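Local coordinates for protein neuraminidase (Influenza A virus, PDB 4GDI) that resembles the viral sialidases that remove terminal sialic acid from glycoconjugates, although its putative active site has diverged and its own activity remains uncertain, at residues T193-T201 with T212-P223; G265-D273 with R317-Q325. One frame throughout, in Å; residues are numbered along the deposited sequence.

Interaction 1. Residues T193-T201 with T212-P223. With CA (calcium ion), chain R.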
loop_
_atom_site.group_PDB
_atom_site.type_symbol
_atom_site.label_atom_id
_atom_site.label_comp_id
_atom_site.label_asym_id
_atom_site.label_seq_id
_atom_site.Cartn_x
_atom_site.Cartn_y
_atom_site.Cartn_z
ATOM N N THR A 193 -18.733 -32.839 -30.903
ATOM C CA THR A 193 -18.311 -33.969 -31.731
ATOM C C THR A 193 -17.549 -33.490 -32.962
ATOM O O THR A 193 -18.035 -32.664 -33.727
ATOM C CB THR A 193 -19.532 -34.813 -32.164
ATOM O OG1 THR A 193 -20.160 -35.368 -31.001
ATOM C CG2 THR A 193 -19.117 -35.944 -33.094
ATOM N N GLY A 194 -16.330 -33.989 -33.133
ATOM C CA GLY A 194 -15.529 -33.645 -34.294
ATOM C C GLY A 194 -14.589 -32.468 -34.109
ATOM O O GLY A 194 -13.811 -32.143 -35.008
ATOM N N ILE A 195 -14.643 -31.818 -32.950
ATOM C CA ILE A 195 -13.752 -30.697 -32.691
ATOM C C ILE A 195 -13.211 -30.729 -31.265
ATOM O O ILE A 195 -13.545 -31.613 -30.491
ATOM C CB ILE A 195 -14.444 -29.322 -32.938
ATOM C CG1 ILE A 195 -15.460 -29.007 -31.832
ATOM C CG2 ILE A 195 -15.100 -29.286 -34.306
ATOM C CD1 ILE A 195 -15.930 -27.547 -31.833
ATOM N N ASN A 196 -12.383 -29.738 -30.948
ATOM C CA ASN A 196 -11.827 -29.523 -29.618
ATOM C C ASN A 196 -12.010 -28.033 -29.315
ATOM O O ASN A 196 -11.863 -27.209 -30.215
ATOM C CB ASN A 196 -10.339 -29.919 -29.619
ATOM C CG ASN A 196 -9.621 -29.548 -28.342
ATOM O OD1 ASN A 196 -8.663 -28.779 -28.359
ATOM N ND2 ASN A 196 -10.055 -30.115 -27.236
ATOM N N PHE A 197 -12.331 -27.695 -28.070
ATOM C CA PHE A 197 -12.706 -26.319 -27.705
ATOM C C PHE A 197 -12.096 -25.871 -26.372
ATOM O O PHE A 197 -12.804 -25.757 -25.362
ATOM C CB PHE A 197 -14.233 -26.200 -27.620
ATOM C CG PHE A 197 -14.747 -24.780 -27.790
ATOM C CD1 PHE A 197 -14.718 -23.878 -26.732
ATOM C CD2 PHE A 197 -15.259 -24.351 -29.020
ATOM C CE1 PHE A 197 -15.185 -22.571 -26.896
ATOM C CE2 PHE A 197 -15.722 -23.050 -29.188
ATOM C CZ PHE A 197 -15.686 -22.158 -28.127
ATOM N N GLU A 198 -10.784 -25.645 -26.373
ATOM C CA GLU A 198 -10.042 -25.243 -25.179
ATOM C C GLU A 198 -9.902 -23.719 -25.101
ATOM O O GLU A 198 -10.097 -23.012 -26.091
ATOM C CB GLU A 198 -8.627 -25.843 -25.195
ATOM C CG GLU A 198 -8.566 -27.363 -25.386
ATOM C CD GLU A 198 -9.068 -28.148 -24.193
ATOM O OE1 GLU A 198 -8.961 -27.664 -23.041
ATOM O OE2 GLU A 198 -9.570 -29.268 -24.410
ATOM N N TYR A 199 -9.532 -23.236 -23.918
ATOM C CA TYR A 199 -9.124 -21.850 -23.729
ATOM C C TYR A 199 -10.203 -20.833 -24.118
ATOM O O TYR A 199 -9.886 -19.779 -24.685
ATOM C CB TYR A 199 -7.879 -21.543 -24.554
ATOM C CG TYR A 199 -6.748 -22.536 -24.458
ATOM C CD1 TYR A 199 -6.566 -23.324 -23.331
ATOM C CD2 TYR A 199 -5.838 -22.667 -25.507
ATOM C CE1 TYR A 199 -5.496 -24.216 -23.250
ATOM C CE2 TYR A 199 -4.778 -23.561 -25.441
ATOM C CZ TYR A 199 -4.611 -24.326 -24.309
ATOM O OH TYR A 199 -3.560 -25.205 -24.250
ATOM N N SER A 200 -11.463 -21.136 -23.821
ATOM C CA SER A 200 -12.544 -20.202 -24.102
ATOM C C SER A 200 -12.193 -18.825 -23.581
ATOM O O SER A 200 -11.839 -18.679 -22.415
ATOM C CB SER A 200 -13.845 -20.642 -23.415
ATOM O OG SER A 200 -14.321 -21.850 -23.955
ATOM N N THR A 201 -12.341 -17.811 -24.428
ATOM C CA THR A 201 -12.285 -16.434 -23.991
ATOM C C THR A 201 -13.565 -15.758 -24.478
ATOM O O THR A 201 -13.961 -15.894 -25.643
ATOM C CB THR A 201 -10.997 -15.719 -24.479
ATOM O OG1 THR A 201 -11.003 -14.342 -24.086
ATOM C CG2 THR A 201 -10.853 -15.789 -26.017
ATOM N N THR A 212 -14.660 -17.398 -27.922
ATOM C CA THR A 212 -13.816 -17.966 -28.947
ATOM C C THR A 212 -13.012 -19.070 -28.314
ATOM O O THR A 212 -12.496 -18.908 -27.207
ATOM C CB THR A 212 -12.836 -16.967 -29.537
ATOM O OG1 THR A 212 -13.553 -15.862 -30.078
ATOM C CG2 THR A 212 -12.022 -17.646 -30.679
ATOM N N GLY A 213 -12.942 -20.196 -29.011
ATOM C CA GLY A 213 -12.168 -21.340 -28.569
ATOM C C GLY A 213 -10.846 -21.499 -29.301
ATOM O O GLY A 213 -10.526 -20.752 -30.234
ATOM N N THR A 214 -10.060 -22.464 -28.840
ATOM C CA THR A 214 -8.839 -22.872 -29.523
ATOM C C THR A 214 -8.947 -24.372 -29.740
ATOM O O THR A 214 -9.150 -25.128 -28.790
ATOM C CB THR A 214 -7.609 -22.540 -28.699
ATOM O OG1 THR A 214 -7.468 -21.121 -28.598
ATOM C CG2 THR A 214 -6.314 -23.134 -29.352
ATOM N N ASN A 215 -8.878 -24.800 -30.995
ATOM C CA ASN A 215 -8.941 -26.218 -31.323
ATOM C C ASN A 215 -7.523 -26.770 -31.441
ATOM O O ASN A 215 -6.814 -26.461 -32.389
ATOM C CB ASN A 215 -9.713 -26.441 -32.631
ATOM C CG ASN A 215 -9.959 -27.914 -32.934
ATOM O OD1 ASN A 215 -9.158 -28.779 -32.581
ATOM N ND2 ASN A 215 -11.069 -28.200 -33.595
ATOM N N LEU A 216 -7.123 -27.586 -30.468
ATOM C CA LEU A 216 -5.754 -28.099 -30.390
ATOM C C LEU A 216 -5.583 -29.412 -31.158
ATOM O O LEU A 216 -4.486 -29.978 -31.229
ATOM C CB LEU A 216 -5.375 -28.336 -28.925
ATOM C CG LEU A 216 -5.296 -27.107 -28.022
ATOM C CD1 LEU A 216 -4.858 -27.519 -26.610
ATOM C CD2 LEU A 216 -4.347 -26.070 -28.593
ATOM N N TRP A 217 -6.680 -29.884 -31.733
ATOM C CA TRP A 217 -6.740 -31.199 -32.345
ATOM C C TRP A 217 -6.615 -31.129 -33.865
ATOM O O TRP A 217 -5.609 -31.563 -34.431
ATOM C CB TRP A 217 -8.063 -31.857 -31.965
ATOM C CG TRP A 217 -8.336 -33.133 -32.657
ATOM C CD1 TRP A 217 -7.435 -33.927 -33.306
ATOM C CD2 TRP A 217 -9.605 -33.780 -32.778
ATOM N NE1 TRP A 217 -8.063 -35.034 -33.815
ATOM C CE2 TRP A 217 -9.398 -34.968 -33.509
ATOM C CE3 TRP A 217 -10.902 -33.472 -32.340
ATOM C CZ2 TRP A 217 -10.434 -35.841 -33.819
ATOM C CZ3 TRP A 217 -11.927 -34.343 -32.639
ATOM C CH2 TRP A 217 -11.690 -35.517 -33.375
ATOM N N ASN A 218 -7.634 -30.570 -34.513
ATOM C CA ASN A 218 -7.754 -30.655 -35.961
ATOM C C ASN A 218 -8.281 -29.390 -36.635
ATOM O O ASN A 218 -9.013 -29.489 -37.618
ATOM C CB ASN A 218 -8.706 -31.799 -36.301
ATOM C CG ASN A 218 -10.050 -31.646 -35.625
ATOM O OD1 ASN A 218 -10.316 -30.628 -34.969
ATOM N ND2 ASN A 218 -10.912 -32.648 -35.774
ATOM N N ASP A 219 -7.933 -28.209 -36.127
ATOM C CA ASP A 219 -8.401 -26.977 -36.767
ATOM C C ASP A 219 -7.496 -25.811 -36.489
ATOM O O ASP A 219 -7.058 -25.596 -35.358
ATOM C CB ASP A 219 -9.836 -26.629 -36.331
ATOM C CG ASP A 219 -10.544 -25.673 -37.295
ATOM O OD1 ASP A 219 -9.932 -25.194 -38.279
ATOM O OD2 ASP A 219 -11.740 -25.381 -37.056
ATOM N N ALA A 220 -7.255 -25.032 -37.539
ATOM C CA ALA A 220 -6.480 -23.813 -37.437
ATOM C C ALA A 220 -7.403 -22.594 -37.522
ATOM O O ALA A 220 -6.963 -21.464 -37.347
ATOM C CB ALA A 220 -5.407 -23.773 -38.545
ATOM N N LYS A 221 -8.680 -22.825 -37.805
ATOM C CA LYS A 221 -9.672 -21.786 -37.562
ATOM C C LYS A 221 -10.008 -21.902 -36.085
ATOM O O LYS A 221 -9.737 -22.936 -35.465
ATOM C CB LYS A 221 -10.927 -21.987 -38.416
ATOM C CG LYS A 221 -10.850 -21.345 -39.800
ATOM C CD LYS A 221 -12.024 -21.780 -40.669
ATOM C CE LYS A 221 -11.957 -21.131 -42.052
ATOM N NZ LYS A 221 -13.170 -21.435 -42.858
ATOM N N ARG A 222 -10.581 -20.851 -35.515
ATOM C CA ARG A 222 -11.028 -20.915 -34.121
ATOM C C ARG A 222 -12.523 -21.125 -34.115
ATOM O O ARG A 222 -13.251 -20.346 -34.715
ATOM C CB ARG A 222 -10.681 -19.627 -33.386
ATOM C CG ARG A 222 -9.201 -19.332 -33.362
ATOM C CD ARG A 222 -8.920 -18.069 -32.580
ATOM N NE ARG A 222 -7.498 -17.778 -32.461
ATOM C CZ ARG A 222 -6.679 -18.395 -31.612
ATOM N NH1 ARG A 222 -7.139 -19.359 -30.832
ATOM N NH2 ARG A 222 -5.394 -18.054 -31.553
ATOM N N PRO A 223 -12.984 -22.201 -33.468
ATOM C CA PRO A 223 -14.427 -22.397 -33.306
ATOM C C PRO A 223 -15.026 -21.329 -32.387
ATOM O O PRO A 223 -14.349 -20.801 -31.490
ATOM C CB PRO A 223 -14.527 -23.776 -32.653
ATOM C CG PRO A 223 -13.239 -23.930 -31.909
ATOM C CD PRO A 223 -12.193 -23.195 -32.716
HETATM CA CA CA R . -5.304 -25.540 -33.827
HETATM O O HOH W 1 -9.304 -19.340 -27.288
HETATM O O HOH W 2 -3.599 -24.870 -35.411
#
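Phe197 lays a ring face over Gly213: CA of Gly213 stands 3.8 Å from the centroid of the Phe197 ring and 18° off its normal, a CH-pi contact. A first torsion of -157°, with CG anti to the backbone N, brings the ring back toward the partner segment although CB points away from it. There it slides past Pro223 in the opposite direction, CD2 of Phe197 lying 3.6 Å from Pro223 CG.

The side chain of Asn196 leaves the backbone toward the other segment and divides its amide. OD1 accepts a hydrogen bond from Leu216 N at 2.9 Å on a lone pair in the carbonyl plane, while ND2 donates to the anti lone pair of Glu198 OE2 and to Ser172 OG. Arg146 forms a salt bridge with the other carboxylate oxygen, Glu198 OE1. Leu216 crosses Tyr199 at about a right angle, its CD1 being 3.6 Å from Tyr199 OH.

At the far end, ND2 of Asn218 sits 3.3 Å above the plane of the Trp217 ring, over its centre, and donates to Gly194 O, 3.0 Å away but 42° out of that carbonyl plane. Ile195 O meets the edge of the indole. Asn215 OD1 fixes this loop by accepting hydrogen bonds from both Trp217 N and Asn218 N, and its ND2 reaches Asn218 OD1.

Glu198-Thr214 and Thr201-Thr212 are antiparallel hydrogen-bonded pairs, with Thr214 N 2.8 Å from Glu198 O. One extra residue between Glu198 and Thr201 makes a beta bulge where the 200-205/208-214 hairpin of a propeller blade begins. The Asx turn at Asn215 introduces a calcium-binding loop: the carbonyl O atoms of Asn215 and Asp219 each lie 2.3 Å from the ion, and Asp245, Gly263, Gly265 and a water complete the site.

Interaction 2. Residues G265-D273 with R317-Q325. With CA (calcium ion), chain R; NO3 (nitrate ion), chain B.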
loop_
_atom_site.group_PDB
_atom_site.type_symbol
_atom_site.label_atom_id
_atom_site.label_comp_id
_atom_site.label_asym_id
_atom_site.label_seq_id
_atom_site.Cartn_x
_atom_site.Cartn_y
_atom_site.Cartn_z
ATOM N N GLY A 265 -2.388 -28.546 -32.316
ATOM C CA GLY A 265 -1.800 -27.493 -31.507
ATOM C C GLY A 265 -2.572 -26.185 -31.644
ATOM O O GLY A 265 -3.608 -26.122 -32.309
ATOM N N GLY A 266 -2.065 -25.138 -31.005
ATOM C CA GLY A 266 -2.707 -23.848 -31.050
ATOM C C GLY A 266 -2.422 -23.015 -29.818
ATOM O O GLY A 266 -1.655 -23.407 -28.931
ATOM N N ILE A 267 -3.048 -21.846 -29.771
ATOM C CA ILE A 267 -2.779 -20.881 -28.726
ATOM C C ILE A 267 -4.037 -20.044 -28.481
ATOM O O ILE A 267 -4.768 -19.731 -29.417
ATOM C CB ILE A 267 -1.578 -20.001 -29.103
ATOM C CG1 ILE A 267 -1.093 -19.221 -27.875
ATOM C CG2 ILE A 267 -1.940 -19.091 -30.265
ATOM C CD1 ILE A 267 0.246 -18.534 -28.045
ATOM N N GLN A 268 -4.319 -19.739 -27.214
ATOM C CA GLN A 268 -5.513 -18.959 -26.861
ATOM C C GLN A 268 -5.601 -17.680 -27.674
ATOM O O GLN A 268 -4.623 -16.932 -27.792
ATOM C CB GLN A 268 -5.485 -18.611 -25.370
ATOM C CG GLN A 268 -6.777 -17.993 -24.828
ATOM C CD GLN A 268 -6.863 -18.125 -23.312
ATOM O OE1 GLN A 268 -5.842 -18.209 -22.632
ATOM N NE2 GLN A 268 -8.075 -18.161 -22.789
ATOM N N GLY A 269 -6.784 -17.426 -28.226
ATOM C CA GLY A 269 -7.036 -16.230 -29.003
ATOM C C GLY A 269 -8.521 -15.918 -29.139
ATOM O O GLY A 269 -9.367 -16.677 -28.679
ATOM N N PHE A 270 -8.829 -14.805 -29.793
ATOM C CA PHE A 270 -10.191 -14.280 -29.817
ATOM C C PHE A 270 -10.636 -13.794 -31.196
ATOM O O PHE A 270 -9.810 -13.399 -32.023
ATOM C CB PHE A 270 -10.304 -13.114 -28.827
ATOM C CG PHE A 270 -9.519 -11.882 -29.227
ATOM C CD1 PHE A 270 -10.084 -10.922 -30.039
ATOM C CD2 PHE A 270 -8.221 -11.679 -28.770
ATOM C CE1 PHE A 270 -9.374 -9.778 -30.397
ATOM C CE2 PHE A 270 -7.503 -10.536 -29.121
ATOM C CZ PHE A 270 -8.076 -9.592 -29.941
ATOM N N ILE A 271 -11.951 -13.833 -31.404
ATOM C CA ILE A 271 -12.634 -13.224 -32.556
ATOM C C ILE A 271 -13.814 -12.426 -31.999
ATOM O O ILE A 271 -14.640 -12.978 -31.276
ATOM C CB ILE A 271 -13.168 -14.304 -33.531
ATOM C CG1 ILE A 271 -12.000 -15.042 -34.204
ATOM C CG2 ILE A 271 -14.123 -13.698 -34.571
ATOM C CD1 ILE A 271 -12.421 -16.058 -35.238
ATOM N N LEU A 272 -13.882 -11.132 -32.292
ATOM C CA LEU A 272 -15.057 -10.351 -31.918
ATOM C C LEU A 272 -16.201 -10.705 -32.852
ATOM O O LEU A 272 -16.221 -10.303 -34.013
ATOM C CB LEU A 272 -14.774 -8.854 -31.965
ATOM C CG LEU A 272 -15.847 -7.935 -31.372
ATOM C CD1 LEU A 272 -16.055 -8.223 -29.905
ATOM C CD2 LEU A 272 -15.465 -6.468 -31.559
ATOM N N ASP A 273 -17.162 -11.439 -32.308
ATOM C CA ASP A 273 -18.213 -12.084 -33.081
ATOM C C ASP A 273 -19.444 -11.174 -33.144
ATOM O O ASP A 273 -20.474 -11.452 -32.536
ATOM C CB ASP A 273 -18.531 -13.435 -32.435
ATOM C CG ASP A 273 -19.599 -14.212 -33.168
ATOM O OD1 ASP A 273 -19.945 -13.859 -34.323
ATOM O OD2 ASP A 273 -20.087 -15.193 -32.570
ATOM N N ARG A 317 7.414 -10.581 -30.449
ATOM C CA ARG A 317 6.866 -11.919 -30.274
ATOM C C ARG A 317 5.610 -11.839 -29.410
ATOM O O ARG A 317 5.603 -11.160 -28.371
ATOM C CB ARG A 317 7.881 -12.845 -29.624
ATOM C CG ARG A 317 7.426 -14.281 -29.549
ATOM C CD ARG A 317 8.529 -15.171 -29.001
ATOM N NE ARG A 317 8.059 -16.525 -28.706
ATOM C CZ ARG A 317 8.200 -17.571 -29.513
ATOM N NH1 ARG A 317 8.810 -17.450 -30.688
ATOM N NH2 ARG A 317 7.730 -18.751 -29.140
ATOM N N THR A 318 4.546 -12.501 -29.851
ATOM C CA THR A 318 3.264 -12.407 -29.140
ATOM C C THR A 318 2.799 -13.796 -28.742
ATOM O O THR A 318 3.210 -14.781 -29.357
ATOM C CB THR A 318 2.201 -11.688 -29.998
ATOM O OG1 THR A 318 2.123 -12.316 -31.278
ATOM C CG2 THR A 318 2.577 -10.219 -30.199
ATOM N N GLY A 319 1.984 -13.889 -27.688
ATOM C CA GLY A 319 1.439 -15.168 -27.281
ATOM C C GLY A 319 -0.085 -15.200 -27.191
ATOM O O GLY A 319 -0.788 -14.815 -28.124
ATOM N N ARG A 320 -0.580 -15.676 -26.052
ATOM C CA ARG A 320 -2.019 -15.799 -25.783
ATOM C C ARG A 320 -2.713 -14.444 -25.861
ATOM O O ARG A 320 -2.099 -13.401 -25.603
ATOM C CB ARG A 320 -2.236 -16.401 -24.377
ATOM C CG ARG A 320 -1.705 -17.859 -24.211
ATOM C CD ARG A 320 -1.657 -18.339 -22.758
ATOM N NE ARG A 320 -2.918 -18.095 -22.043
ATOM C CZ ARG A 320 -3.134 -17.076 -21.215
ATOM N NH1 ARG A 320 -2.173 -16.198 -20.954
ATOM N NH2 ARG A 320 -4.320 -16.942 -20.627
ATOM N N SER A 321 -3.998 -14.453 -26.200
ATOM C CA SER A 321 -4.780 -13.229 -26.128
ATOM C C SER A 321 -6.238 -13.572 -25.822
ATOM O O SER A 321 -6.689 -14.689 -26.070
ATOM C CB SER A 321 -4.666 -12.445 -27.451
ATOM O OG SER A 321 -5.125 -13.223 -28.554
ATOM N N GLY A 322 -6.988 -12.612 -25.290
ATOM C CA GLY A 322 -8.395 -12.867 -25.005
ATOM C C GLY A 322 -9.100 -11.630 -24.522
ATOM O O GLY A 322 -8.468 -10.592 -24.302
ATOM N N PHE A 323 -10.413 -11.745 -24.348
ATOM C CA PHE A 323 -11.241 -10.595 -24.031
ATOM C C PHE A 323 -11.238 -10.226 -22.563
ATOM O O PHE A 323 -11.092 -11.083 -21.691
ATOM C CB PHE A 323 -12.704 -10.894 -24.374
ATOM C CG PHE A 323 -12.964 -11.109 -25.829
ATOM C CD1 PHE A 323 -12.826 -10.071 -26.726
ATOM C CD2 PHE A 323 -13.423 -12.342 -26.282
ATOM C CE1 PHE A 323 -13.091 -10.265 -28.059
ATOM C CE2 PHE A 323 -13.690 -12.542 -27.607
ATOM C CZ PHE A 323 -13.535 -11.494 -28.497
ATOM N N PHE A 324 -11.435 -8.942 -22.295
ATOM C CA PHE A 324 -12.006 -8.519 -21.012
ATOM C C PHE A 324 -12.903 -7.307 -21.239
ATOM O O PHE A 324 -12.788 -6.613 -22.258
ATOM C CB PHE A 324 -10.938 -8.214 -19.959
ATOM C CG PHE A 324 -10.171 -6.925 -20.190
ATOM C CD1 PHE A 324 -9.038 -6.904 -20.986
ATOM C CD2 PHE A 324 -10.556 -5.753 -19.550
ATOM C CE1 PHE A 324 -8.309 -5.724 -21.162
ATOM C CE2 PHE A 324 -9.849 -4.565 -19.725
ATOM C CZ PHE A 324 -8.714 -4.551 -20.525
ATOM N N GLN A 325 -13.823 -7.078 -20.314
ATOM C CA GLN A 325 -14.756 -5.962 -20.455
ATOM C C GLN A 325 -14.675 -5.030 -19.254
ATOM O O GLN A 325 -14.825 -5.467 -18.111
ATOM C CB GLN A 325 -16.198 -6.462 -20.611
ATOM C CG GLN A 325 -16.479 -7.173 -21.921
ATOM C CD GLN A 325 -17.904 -7.698 -21.983
ATOM O OE1 GLN A 325 -18.266 -8.632 -21.260
ATOM N NE2 GLN A 325 -18.720 -7.082 -22.814
HETATM CA CA CA R . -5.304 -25.540 -33.827
HETATM N N NO3 B . -2.866 -21.444 -23.677
HETATM O O1 NO3 B . -3.830 -20.705 -22.974
HETATM O O2 NO3 B . -2.148 -22.459 -23.019
HETATM O O3 NO3 B . -2.623 -21.164 -25.026
HETATM O O HOH W 3 -3.224 -15.194 -29.459
HETATM O O HOH W 4 -6.409 -13.748 -30.881
HETATM O O HOH W 2 -3.599 -24.870 -35.411
#
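Gln268, its chain extended beyond CG, brings OE1 to the edge of the Arg320 guanidinium, near its plane, 2.8 Å from Arg320 NH2 and 3.0 Å from NE. Both bonds are bent and weak, and the amide and guanidinium planes stand 61° apart. The bend at the arginine's third torsion (chi3 49°) also turns NE to a nitrate ion, probably from the crystallisation liquor, whose O1 lies 2.9 Å from Arg320 NE; a second nitrate oxygen accepts a hydrogen bond from Gln268 N. Gln268 NE2 donates to Pro148 O, and Arg320 NH1 forms a salt bridge with Glu342.

In this six-bladed propeller, the segment 317-324 is an edge strand of the four-stranded sheet that also holds the N-terminal strand 20-25, and the irregular 265-273 chain runs against it. Ser321 N to Gln268 O, 3.0 Å, is the direct backbone bond between them. Two waters reinforce it through Ser321 OG, one reaching Gln268 O and Gly319 O, the other Phe270 N.

The Phe270 backbone puts CB over one face of Phe323, a CH-pi contact 3.8 Å from that ring's centroid. With CG between backbone N and carbonyl carbon (chi1 68°), the Phe270 ring, oblique to that of Phe323, carries CD1 near Phe323 CE1 and CD2 near Ser321 OG. Phe323 CZ abuts Ile271 O at 3.3 Å near the ring plane, and Leu272 CD1 approaches CE1 of the same ring at 4.0 Å.

Going from the N terminus, interaction 1 comes first and closes a short loop, the 200-205/208-214 hairpin, whose strands are also joined by the Cys202-Cys211 disulfide. Only after it is complete does interaction 2 open, closing a longer loop of 43 residues between 265-273 and strand 317-324. The two are in series, neither nested nor crossed, with centres about 12 Å apart. Several ties hold them side by side, among them the calcium, with ligands from 212-223 and 265-273, a probable Leu216 O to Gly265 N bond, and Arg222 NH2 to Ile267 O. The 265-273 loop thus bridges the sheets of 200-205/208-214 and 317-324, which a probable Thr201 OG1 to Phe323 N bond also joins directly.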